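Local coordinates for carbonic anhydrase (Trichomonas vaginalis, PDB 6Y04), which probably catalyses the reversible hydration of carbon dioxide to hydrogencarbonate, as a zinc-dependent enzyme of the beta class, at residues Ile141-Ile144 with Lys145-Arg149. Sequence-based numbering, arbitrary orientation.
Sequences IDNI and KNSVR
Lys145 lays its extended chain alongside Ile141 one turn earlier, both side chains pointing the same way; CD and the terminal NZ both lie near Ile141 CG2, which is 4.0 Å from Lys145 NZ. The backbone bond from Lys145 N to Ile141 O is 3.0 Å long and nearly straight (N-H...O 170°), and Asn146 N to Asp142 O and Val148 N to Ile144 O repeat the i+4 to i pattern. Asn143 O keeps this pattern with Ser147 N at 2.8 Å and adds a second bond from Ser147 OG at 2.9 Å; the two donors reach it from opposite faces of its carbonyl plane. The serine torsion explains the second bond, since OG lies beside its own backbone N (chi1 -77°) and is thereby turned back along the helix. Ser147 OG also hydrogen-bonds Ile67 N, so this buried hydroxyl ties the helix to the segment there. On the sheet-facing side, Ile144 CG2 approaches Val148 CG2 at 4.3 Å; Ile144 packs on Leu167, and Val148 on Ile93 and Ile163. Arg149 NH2 donates to Asn146 OD1 at 2.7 Å, from above the amide carbonyl plane. The Asn143 side chain lies about 8 Å from the bound zinc ion, so this turn runs close to the metal site. The geometry is that of a regular alpha-helix with a serine hydroxyl bonded back to the i-4 carbonyl, packed against the central sheet of the beta-carbonic anhydrase fold.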
loop_
_atom_site.group_PDB
_atom_site.type_symbol
_atom_site.label_atom_id
_atom_site.label_comp_id
_atom_site.label_asym_id
_atom_site.label_seq_id
_atom_site.Cartn_x
_atom_site.Cartn_y
_atom_site.Cartn_z
ATOM N N ILE A 141 3.661 -18.267 -0.062
ATOM C CA ILE A 141 2.440 -19.019 -0.326
ATOM C C ILE A 141 1.621 -19.148 0.960
ATOM O O ILE A 141 0.400 -18.960 0.961
ATOM C CB ILE A 141 2.751 -20.389 -0.967
ATOM C CG1 ILE A 141 3.333 -20.231 -2.372
ATOM C CG2 ILE A 141 1.514 -21.280 -0.983
ATOM C CD1 ILE A 141 4.603 -21.021 -2.610
ATOM N N ASP A 142 2.312 -19.473 2.056
ATOM C CA ASP A 142 1.643 -19.683 3.325
ATOM C C ASP A 142 1.034 -18.366 3.797
ATOM O O ASP A 142 -0.066 -18.367 4.338
ATOM C CB ASP A 142 2.528 -20.446 4.316
ATOM C CG ASP A 142 2.209 -21.939 4.393
ATOM O OD1 ASP A 142 2.175 -22.623 3.327
ATOM O OD2 ASP A 142 1.977 -22.412 5.522
ATOM N N ASN A 143 1.743 -17.257 3.539
ATOM C CA ASN A 143 1.290 -15.920 3.889
ATOM C C ASN A 143 0.036 -15.562 3.094
ATOM O O ASN A 143 -0.874 -14.934 3.633
ATOM C CB ASN A 143 2.387 -14.856 3.732
ATOM C CG ASN A 143 1.886 -13.454 4.028
ATOM O OD1 ASN A 143 1.617 -13.114 5.185
ATOM N ND2 ASN A 143 1.726 -12.639 2.993
ATOM N N ILE A 144 -0.001 -15.956 1.816
ATOM C CA ILE A 144 -1.165 -15.707 0.981
ATOM C C ILE A 144 -2.363 -16.451 1.571
ATOM O O ILE A 144 -3.411 -15.851 1.806
ATOM C CB ILE A 144 -0.921 -16.098 -0.489
ATOM C CG1 ILE A 144 0.071 -15.163 -1.182
ATOM C CG2 ILE A 144 -2.240 -16.155 -1.254
ATOM C CD1 ILE A 144 0.780 -15.798 -2.371
ATOM N N LYS A 145 -2.184 -17.753 1.817
ATOM C CA LYS A 145 -3.242 -18.611 2.330
ATOM C C LYS A 145 -3.765 -18.064 3.658
ATOM O O LYS A 145 -4.972 -18.013 3.874
ATOM C CB LYS A 145 -2.737 -20.053 2.458
ATOM C CG LYS A 145 -2.817 -20.883 1.182
ATOM C CD LYS A 145 -1.928 -22.117 1.167
ATOM C CE LYS A 145 -2.263 -23.055 0.026
ATOM N NZ LYS A 145 -1.199 -24.059 -0.223
ATOM N N ASN A 146 -2.844 -17.641 4.531
ATOM C CA ASN A 146 -3.160 -17.158 5.870
ATOM C C ASN A 146 -3.825 -15.780 5.799
ATOM O O ASN A 146 -4.732 -15.476 6.573
ATOM C CB ASN A 146 -1.913 -17.185 6.758
ATOM C CG ASN A 146 -2.214 -16.999 8.234
ATOM O OD1 ASN A 146 -2.424 -17.973 8.952
ATOM N ND2 ASN A 146 -2.236 -15.758 8.701
ATOM N N SER A 147 -3.372 -14.949 4.857
ATOM C CA SER A 147 -3.916 -13.614 4.691
ATOM C C SER A 147 -5.349 -13.696 4.187
ATOM O O SER A 147 -6.220 -12.993 4.689
ATOM C CB SER A 147 -3.058 -12.794 3.776
ATOM O OG SER A 147 -1.908 -12.357 4.465
ATOM N N VAL A 148 -5.577 -14.579 3.208
ATOM C CA VAL A 148 -6.914 -14.802 2.678
ATOM C C VAL A 148 -7.830 -15.293 3.799
ATOM O O VAL A 148 -9.008 -14.954 3.822
ATOM C CB VAL A 148 -6.895 -15.758 1.468
ATOM C CG1 VAL A 148 -8.293 -16.156 1.026
ATOM C CG2 VAL A 148 -6.133 -15.146 0.308
ATOM N N ARG A 149 -7.276 -16.062 4.742
ATOM C CA ARG A 149 -8.069 -16.575 5.850
ATOM C C ARG A 149 -8.441 -15.439 6.801
ATOM O O ARG A 149 -9.587 -15.354 7.230
ATOM C CB ARG A 149 -7.348 -17.719 6.568
ATOM C CG ARG A 149 -8.252 -18.527 7.486
ATOM C CD ARG A 149 -7.499 -19.348 8.522
ATOM N NE ARG A 149 -6.222 -18.732 8.872
ATOM C CZ ARG A 149 -5.925 -18.159 10.039
ATOM N NH1 ARG A 149 -6.801 -18.147 11.034
ATOM N NH2 ARG A 149 -4.728 -17.626 10.220
#